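Local coordinates for Blr3880 protein (Bradyrhizobium japonicum, PDB 2OOD) that probably catalyses the zinc-dependent hydrolytic deamination of guanine to xanthine and ammonia in purine degradation, at residues A[277-282]-A[309-314]; A[149-154]-A[191-196]; A[11-16]-A[432-437]. All blocks are in the same frame, centred on the assembly; numbering follows the deposited sequence.

Contact 1 of 3, residues A[277-282]-A[309-314]; sequences LSNNEF and LGRATD
F282 and R311 meet where the first turn of helix 279-288 faces the short helix 309-312, in a contact of apolar packing and a water bridge. In the apolar part, the F282 ring is met obliquely by the R311 methylene CG, 3.7 Å from F282 CD2, and the A312 methyl group CB lies 3.8 Å from F282 CE1. The CA of A312 lies over one face of the ring near its rim, while CB of L277, from the ring's own segment, lies over the other. It is the aliphatic root of the arginine that makes the contact, while the guanidinium plane is turned 80° from the ring. N279 adds its side-chain amide group, which lies against R311 CD with the two side chains crossing at about a right angle.

The polar part is indirect. With CG anti to the backbone N (chi1 -169°) and bends at the next two torsions, R311 swings its head back toward its own segment. There NH1 makes a salt bridge to D314 OD2 at 3.1 Å, nearly in the guanidinium plane. A water accepts from R311 NH1 at 2.7 Å and donates to the backbone O of N279 at 3.1 Å, linking the two helices. Outside the segments, R311 NE forms a further salt bridge with E366 OE1.

The start of helix 279-288 is secured locally: S278 and E281 form a capping box, with E281 N donating to S278 OG at 3.0 Å and S278 N donating to E281 OE1. Two carboxylates and a water thus hold the guanidinium in place, which probably stabilises its positive charge, while its methylenes serve as hydrophobic filling between the helices.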
# COMPACT_ATOMS: atom_id res chain seq x y z
N LEU A 277 -4.92 -6.53 -21.67
CA LEU A 277 -5.10 -6.03 -23.03
C LEU A 277 -3.85 -6.31 -23.85
O LEU A 277 -2.73 -6.24 -23.34
CB LEU A 277 -5.33 -4.51 -23.01
CG LEU A 277 -6.56 -3.86 -22.39
CD1 LEU A 277 -6.29 -2.39 -22.19
CD2 LEU A 277 -7.77 -4.06 -23.28
N SER A 278 -4.04 -6.63 -25.13
CA SER A 278 -2.93 -6.91 -26.04
C SER A 278 -2.40 -5.59 -26.60
O SER A 278 -3.07 -4.56 -26.49
CB SER A 278 -3.42 -7.77 -27.20
OG SER A 278 -4.43 -7.09 -27.93
N ASN A 279 -1.22 -5.61 -27.20
CA ASN A 279 -0.66 -4.40 -27.78
C ASN A 279 -1.58 -3.91 -28.88
O ASN A 279 -1.69 -2.71 -29.13
CB ASN A 279 0.73 -4.65 -28.35
CG ASN A 279 1.71 -5.06 -27.29
OD1 ASN A 279 2.91 -5.12 -27.52
ND2 ASN A 279 1.19 -5.36 -26.11
N ASN A 280 -2.23 -4.86 -29.55
CA ASN A 280 -3.15 -4.53 -30.62
C ASN A 280 -4.33 -3.76 -30.03
O ASN A 280 -4.74 -2.73 -30.57
CB ASN A 280 -3.65 -5.82 -31.29
CG ASN A 280 -4.65 -5.55 -32.39
OD1 ASN A 280 -4.43 -4.70 -33.26
ND2 ASN A 280 -5.77 -6.27 -32.37
N GLU A 281 -4.86 -4.25 -28.91
CA GLU A 281 -5.98 -3.58 -28.26
C GLU A 281 -5.57 -2.17 -27.82
O GLU A 281 -6.35 -1.23 -27.94
CB GLU A 281 -6.48 -4.41 -27.08
CG GLU A 281 -7.29 -5.63 -27.51
CD GLU A 281 -7.69 -6.53 -26.35
OE1 GLU A 281 -6.79 -7.03 -25.65
OE2 GLU A 281 -8.91 -6.72 -26.14
N PHE A 282 -4.35 -2.02 -27.32
CA PHE A 282 -3.89 -0.71 -26.90
C PHE A 282 -3.83 0.20 -28.12
O PHE A 282 -4.34 1.32 -28.09
CB PHE A 282 -2.50 -0.78 -26.26
CG PHE A 282 -2.53 -1.06 -24.78
CD1 PHE A 282 -3.22 -0.22 -23.91
CD2 PHE A 282 -1.82 -2.12 -24.24
CE1 PHE A 282 -3.21 -0.45 -22.53
CE2 PHE A 282 -1.81 -2.35 -22.85
CZ PHE A 282 -2.50 -1.50 -22.00
N LEU A 309 1.85 -0.32 -17.58
CA LEU A 309 1.92 1.13 -17.66
C LEU A 309 2.83 1.62 -18.78
O LEU A 309 2.49 2.57 -19.49
CB LEU A 309 2.40 1.68 -16.31
CG LEU A 309 2.55 3.19 -16.16
CD1 LEU A 309 1.24 3.88 -16.50
CD2 LEU A 309 2.99 3.50 -14.74
N GLY A 310 3.98 0.98 -18.94
CA GLY A 310 4.91 1.37 -19.98
C GLY A 310 4.40 1.22 -21.41
O GLY A 310 4.87 1.92 -22.31
N ARG A 311 3.44 0.33 -21.61
CA ARG A 311 2.88 0.10 -22.94
C ARG A 311 1.82 1.13 -23.29
O ARG A 311 1.77 1.63 -24.41
CB ARG A 311 2.27 -1.31 -23.03
CG ARG A 311 1.89 -1.76 -24.44
CD ARG A 311 3.02 -2.56 -25.10
NE ARG A 311 4.19 -1.74 -25.38
CZ ARG A 311 4.24 -0.82 -26.35
NH1 ARG A 311 3.18 -0.61 -27.12
NH2 ARG A 311 5.35 -0.10 -26.52
N ALA A 312 0.96 1.45 -22.32
CA ALA A 312 -0.09 2.42 -22.53
C ALA A 312 0.48 3.82 -22.78
O ALA A 312 -0.15 4.64 -23.44
CB ALA A 312 -1.02 2.45 -21.33
N THR A 313 1.68 4.07 -22.26
CA THR A 313 2.33 5.37 -22.43
C THR A 313 3.29 5.41 -23.62
O THR A 313 4.06 6.35 -23.78
CB THR A 313 3.11 5.76 -21.17
OG1 THR A 313 4.03 4.72 -20.82
CG2 THR A 313 2.16 6.01 -20.02
N ASP A 314 3.24 4.37 -24.45
CA ASP A 314 4.08 4.30 -25.64
C ASP A 314 3.79 5.51 -26.53
O ASP A 314 2.68 5.66 -27.03
CB ASP A 314 3.76 3.01 -26.40
CG ASP A 314 4.44 2.94 -27.76
OD1 ASP A 314 5.31 3.79 -28.04
OD2 ASP A 314 4.10 2.03 -28.54
O HOH W 1 0.56 -1.00 -27.78

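Contact 2 of 3, residues A[149-154]-A[191-196]; sequences LFEEAS and AQYHDK
F150 and Y193 pack as an aromatic pair between helices 143-156 and 179-193. Their planes are only 17° from parallel and the centroids lie 4.8 Å apart, but the rings are slid so far that they barely overlap. The slide gives a reciprocal pair of CH-pi contacts: CB of Y193 sits over the centre of the F150 ring, 3.9 Å from its centroid, and CB of F150 sits over the Y193 ring, nearer its rim. Both residues hold CG anti to the carbonyl carbon, a shared first torsion that accompanies the reciprocal placement of each ring over the other's CB. CB of Q192 lies over the second face of the tyrosine.

The polar element is one hydrogen bond, from Y193 OH to E151 OE2 at 2.6 Å. The carboxylate oxygen lies at the edge of the tyrosine ring, in its plane, and is approached on its anti side, 29° out of the carboxylate plane. Held at the hydroxyl and packed by CB groups on both faces, the phenol is restrained in tilt and rotation.

A type II beta turn runs from Y193 to K196, and H194 turns away to bond with Y201 and D228. F150 continues inward onto A162 of strand 160-166 and Y201 of strand 199-205, so the pair joins two outer helices packed against neighbouring parallel strands of the barrel.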
# COMPACT_ATOMS: atom_id res chain seq x y z
N LEU A 149 -27.04 9.98 -5.97
CA LEU A 149 -25.66 10.41 -6.18
C LEU A 149 -25.57 11.74 -6.92
O LEU A 149 -24.84 12.64 -6.51
CB LEU A 149 -24.87 9.35 -6.95
CG LEU A 149 -23.47 9.82 -7.40
CD1 LEU A 149 -22.59 10.04 -6.19
CD2 LEU A 149 -22.86 8.80 -8.32
N PHE A 150 -26.32 11.86 -8.00
CA PHE A 150 -26.30 13.10 -8.77
C PHE A 150 -26.80 14.28 -7.94
O PHE A 150 -26.25 15.38 -8.01
CB PHE A 150 -27.17 12.97 -10.01
CG PHE A 150 -26.48 12.33 -11.18
CD1 PHE A 150 -25.30 12.88 -11.68
CD2 PHE A 150 -27.02 11.21 -11.81
CE1 PHE A 150 -24.67 12.32 -12.80
CE2 PHE A 150 -26.40 10.65 -12.93
CZ PHE A 150 -25.22 11.21 -13.42
N GLU A 151 -27.85 14.05 -7.16
CA GLU A 151 -28.43 15.11 -6.36
C GLU A 151 -27.55 15.60 -5.20
O GLU A 151 -27.48 16.80 -4.95
CB GLU A 151 -29.82 14.68 -5.88
CG GLU A 151 -30.89 15.02 -6.91
CD GLU A 151 -32.13 14.16 -6.81
OE1 GLU A 151 -32.61 13.91 -5.68
OE2 GLU A 151 -32.64 13.74 -7.88
N GLU A 152 -26.89 14.68 -4.51
CA GLU A 152 -26.01 15.08 -3.42
C GLU A 152 -24.77 15.74 -4.01
O GLU A 152 -24.11 16.55 -3.37
CB GLU A 152 -25.61 13.87 -2.58
CG GLU A 152 -24.61 14.18 -1.48
CD GLU A 152 -25.11 15.24 -0.51
OE1 GLU A 152 -26.29 15.61 -0.59
OE2 GLU A 152 -24.31 15.71 0.33
N ALA A 153 -24.45 15.39 -5.26
CA ALA A 153 -23.30 15.96 -5.93
C ALA A 153 -23.64 17.41 -6.27
O ALA A 153 -22.76 18.27 -6.27
CB ALA A 153 -22.98 15.18 -7.21
N SER A 154 -24.91 17.66 -6.54
CA SER A 154 -25.36 19.01 -6.87
C SER A 154 -25.27 19.95 -5.66
O SER A 154 -24.81 21.08 -5.79
CB SER A 154 -26.79 18.97 -7.38
OG SER A 154 -26.86 18.29 -8.61
N ALA A 191 -31.96 12.46 -19.20
CA ALA A 191 -32.83 13.62 -19.31
C ALA A 191 -32.67 14.51 -18.09
O ALA A 191 -32.29 15.67 -18.20
CB ALA A 191 -34.28 13.15 -19.42
N GLN A 192 -32.94 13.94 -16.92
CA GLN A 192 -32.84 14.66 -15.66
C GLN A 192 -31.48 15.17 -15.22
O GLN A 192 -31.39 16.23 -14.60
CB GLN A 192 -33.39 13.82 -14.51
CG GLN A 192 -34.89 13.67 -14.50
CD GLN A 192 -35.39 13.25 -13.14
OE1 GLN A 192 -34.88 13.72 -12.11
NE2 GLN A 192 -36.41 12.38 -13.11
N TYR A 193 -30.41 14.45 -15.56
CA TYR A 193 -29.10 14.85 -15.07
C TYR A 193 -27.99 15.26 -16.02
O TYR A 193 -27.24 16.19 -15.72
CB TYR A 193 -28.57 13.77 -14.15
CG TYR A 193 -29.55 13.41 -13.06
CD1 TYR A 193 -29.81 14.29 -12.01
CD2 TYR A 193 -30.22 12.20 -13.07
CE1 TYR A 193 -30.70 13.96 -11.00
CE2 TYR A 193 -31.12 11.86 -12.06
CZ TYR A 193 -31.36 12.74 -11.03
OH TYR A 193 -32.23 12.39 -10.01
N HIS A 194 -27.86 14.58 -17.15
CA HIS A 194 -26.76 14.94 -18.03
C HIS A 194 -26.62 16.43 -18.37
O HIS A 194 -27.54 17.08 -18.87
CB HIS A 194 -26.79 14.14 -19.34
CG HIS A 194 -25.59 14.37 -20.20
ND1 HIS A 194 -24.31 14.13 -19.75
CD2 HIS A 194 -25.46 14.92 -21.43
CE1 HIS A 194 -23.44 14.52 -20.67
NE2 HIS A 194 -24.12 15.00 -21.70
N ASP A 195 -25.43 16.96 -18.09
CA ASP A 195 -25.09 18.35 -18.37
C ASP A 195 -25.96 19.40 -17.67
O ASP A 195 -26.15 20.51 -18.19
CB ASP A 195 -25.08 18.59 -19.88
CG ASP A 195 -24.28 19.82 -20.26
OD1 ASP A 195 -23.17 20.00 -19.69
OD2 ASP A 195 -24.73 20.61 -21.13
N LYS A 196 -26.47 19.03 -16.51
CA LYS A 196 -27.26 19.96 -15.69
C LYS A 196 -26.30 20.29 -14.56
O LYS A 196 -25.95 19.42 -13.75
CB LYS A 196 -28.50 19.26 -15.13
CG LYS A 196 -29.49 18.76 -16.17
CD LYS A 196 -30.27 19.89 -16.79
CE LYS A 196 -31.45 19.36 -17.61
NZ LYS A 196 -32.38 18.55 -16.76

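Contact 3 of 3, residues A[11-16]-A[432-437]; sequences TFFDFV and RTVDEA
The backbones of strand 11-15 and helix 434-447 come closest at F13 and A437, whose CA atoms are 7.5 Å apart, so the contact is made mainly by side chains. F13 reaches across with CG anti to its backbone N (chi1 -171°), directing the ring at the first turn of the helix. There its CD1 lies 3.5 Å from A437 CB and its CE1 3.6 Å from V434 CG2. The methyl groups come from residues one helical turn apart, i and i+3, and straddle the CD1-CE1 side of the ring obliquely, from opposite sides of its plane. The side chains of V434 and F13 cross at about a right angle.

The helix start is held by its own polar groups. E436 N donates to T433 OG1 at 3.2 Å, an N-cap bond. R432 grips the E436 carboxylate side-on with two nitrogens, NE to OE1 at 2.9 Å and NH2 to OE2 at 2.6 Å, both close to the guanidinium plane, and its backbone N also donates to OE1.

Around this contact, strand 11-15 runs between strand 30-33, its antiparallel partner, and strand 70-81, its parallel one. F32 of the former also touches V434 and A437, while Y375 of helix 374-380 and I70 pack against F13.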
# COMPACT_ATOMS: atom_id res chain seq x y z
N THR A 11 1.72 28.43 -1.88
CA THR A 11 2.57 27.68 -2.79
C THR A 11 1.73 26.78 -3.72
O THR A 11 0.99 25.91 -3.26
CB THR A 11 3.55 26.79 -2.01
OG1 THR A 11 4.30 27.60 -1.10
CG2 THR A 11 4.50 26.09 -2.96
N PHE A 12 1.86 27.01 -5.03
CA PHE A 12 1.11 26.26 -6.03
C PHE A 12 1.98 25.36 -6.91
O PHE A 12 3.11 25.71 -7.25
CB PHE A 12 0.35 27.23 -6.94
CG PHE A 12 -0.84 27.86 -6.30
CD1 PHE A 12 -2.06 27.19 -6.29
CD2 PHE A 12 -0.76 29.12 -5.72
CE1 PHE A 12 -3.19 27.78 -5.71
CE2 PHE A 12 -1.89 29.71 -5.13
CZ PHE A 12 -3.11 29.04 -5.13
N PHE A 13 1.43 24.21 -7.30
CA PHE A 13 2.12 23.25 -8.16
C PHE A 13 1.11 22.55 -9.07
O PHE A 13 0.24 21.84 -8.60
CB PHE A 13 2.83 22.20 -7.30
CG PHE A 13 3.77 21.29 -8.07
CD1 PHE A 13 5.14 21.52 -8.09
CD2 PHE A 13 3.28 20.19 -8.78
CE1 PHE A 13 6.00 20.68 -8.80
CE2 PHE A 13 4.14 19.35 -9.48
CZ PHE A 13 5.50 19.60 -9.49
N ASP A 14 1.23 22.76 -10.38
CA ASP A 14 0.32 22.10 -11.31
C ASP A 14 1.03 21.82 -12.63
O ASP A 14 2.21 22.11 -12.78
CB ASP A 14 -0.96 22.93 -11.50
CG ASP A 14 -0.72 24.26 -12.21
OD1 ASP A 14 0.32 24.91 -11.96
OD2 ASP A 14 -1.59 24.65 -13.01
N PHE A 15 0.31 21.25 -13.59
CA PHE A 15 0.93 20.91 -14.86
C PHE A 15 0.38 21.65 -16.07
O PHE A 15 -0.78 22.05 -16.10
CB PHE A 15 0.79 19.40 -15.08
CG PHE A 15 1.53 18.58 -14.07
CD1 PHE A 15 2.86 18.24 -14.28
CD2 PHE A 15 0.92 18.17 -12.90
CE1 PHE A 15 3.57 17.50 -13.33
CE2 PHE A 15 1.62 17.42 -11.94
CZ PHE A 15 2.95 17.10 -12.17
N VAL A 16 1.24 21.82 -17.07
CA VAL A 16 0.86 22.50 -18.30
C VAL A 16 1.09 21.58 -19.50
O VAL A 16 0.74 21.91 -20.63
CB VAL A 16 1.68 23.78 -18.52
CG1 VAL A 16 1.25 24.84 -17.52
CG2 VAL A 16 3.15 23.49 -18.36
N ARG A 432 11.32 25.66 -2.29
CA ARG A 432 11.72 26.90 -2.95
C ARG A 432 11.82 26.83 -4.47
O ARG A 432 11.90 27.87 -5.14
CB ARG A 432 13.05 27.37 -2.37
CG ARG A 432 13.00 27.49 -0.85
CD ARG A 432 14.37 27.41 -0.22
NE ARG A 432 15.06 26.17 -0.57
CZ ARG A 432 16.24 25.82 -0.08
NH1 ARG A 432 16.86 26.60 0.80
NH2 ARG A 432 16.81 24.68 -0.46
N THR A 433 11.80 25.62 -5.02
CA THR A 433 11.89 25.42 -6.47
C THR A 433 10.99 24.28 -6.91
O THR A 433 10.62 23.43 -6.10
CB THR A 433 13.31 25.07 -6.90
OG1 THR A 433 13.67 23.81 -6.32
CG2 THR A 433 14.29 26.12 -6.42
N VAL A 434 10.65 24.24 -8.20
CA VAL A 434 9.80 23.18 -8.72
C VAL A 434 10.35 21.79 -8.39
O VAL A 434 9.59 20.85 -8.16
CB VAL A 434 9.62 23.29 -10.24
CG1 VAL A 434 10.95 23.15 -10.93
CG2 VAL A 434 8.65 22.24 -10.72
N ASP A 435 11.68 21.66 -8.37
CA ASP A 435 12.31 20.37 -8.06
C ASP A 435 12.09 20.00 -6.59
O ASP A 435 11.83 18.84 -6.27
CB ASP A 435 13.81 20.42 -8.33
CG ASP A 435 14.14 20.93 -9.73
OD1 ASP A 435 13.86 20.20 -10.73
OD2 ASP A 435 14.67 22.07 -9.83
N GLU A 436 12.22 20.98 -5.69
CA GLU A 436 12.03 20.68 -4.29
C GLU A 436 10.56 20.33 -4.06
O GLU A 436 10.25 19.48 -3.24
CB GLU A 436 12.43 21.86 -3.40
CG GLU A 436 13.89 22.28 -3.54
CD GLU A 436 14.33 23.24 -2.45
OE1 GLU A 436 13.64 24.26 -2.22
OE2 GLU A 436 15.38 22.99 -1.82
N ALA A 437 9.67 21.00 -4.79
CA ALA A 437 8.25 20.74 -4.65
C ALA A 437 7.95 19.31 -5.10
O ALA A 437 7.30 18.55 -4.39
CB ALA A 437 7.45 21.74 -5.47

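In the fold
Contact 3 spans nearly the whole chain, joining a strand near the N-terminus to a helix near the C-terminus, and the loop it closes holds the other two. Within that loop, contact 2 is complete before contact 1 begins. Contacts 1 and 2 both belong to the amidohydrolase part of the chain and tie together helices around its TIM-like barrel, on opposite sides of the chain's centre, with centres about 34 Å apart. Contact 3 lies about 30 Å from contact 1 and about 35 Å from contact 2, again between centres. None touches another and all lie away from the zinc and guanine sites: contacts 1 and 2 pack segments a few dozen residues apart, contact 3 the chain's two ends.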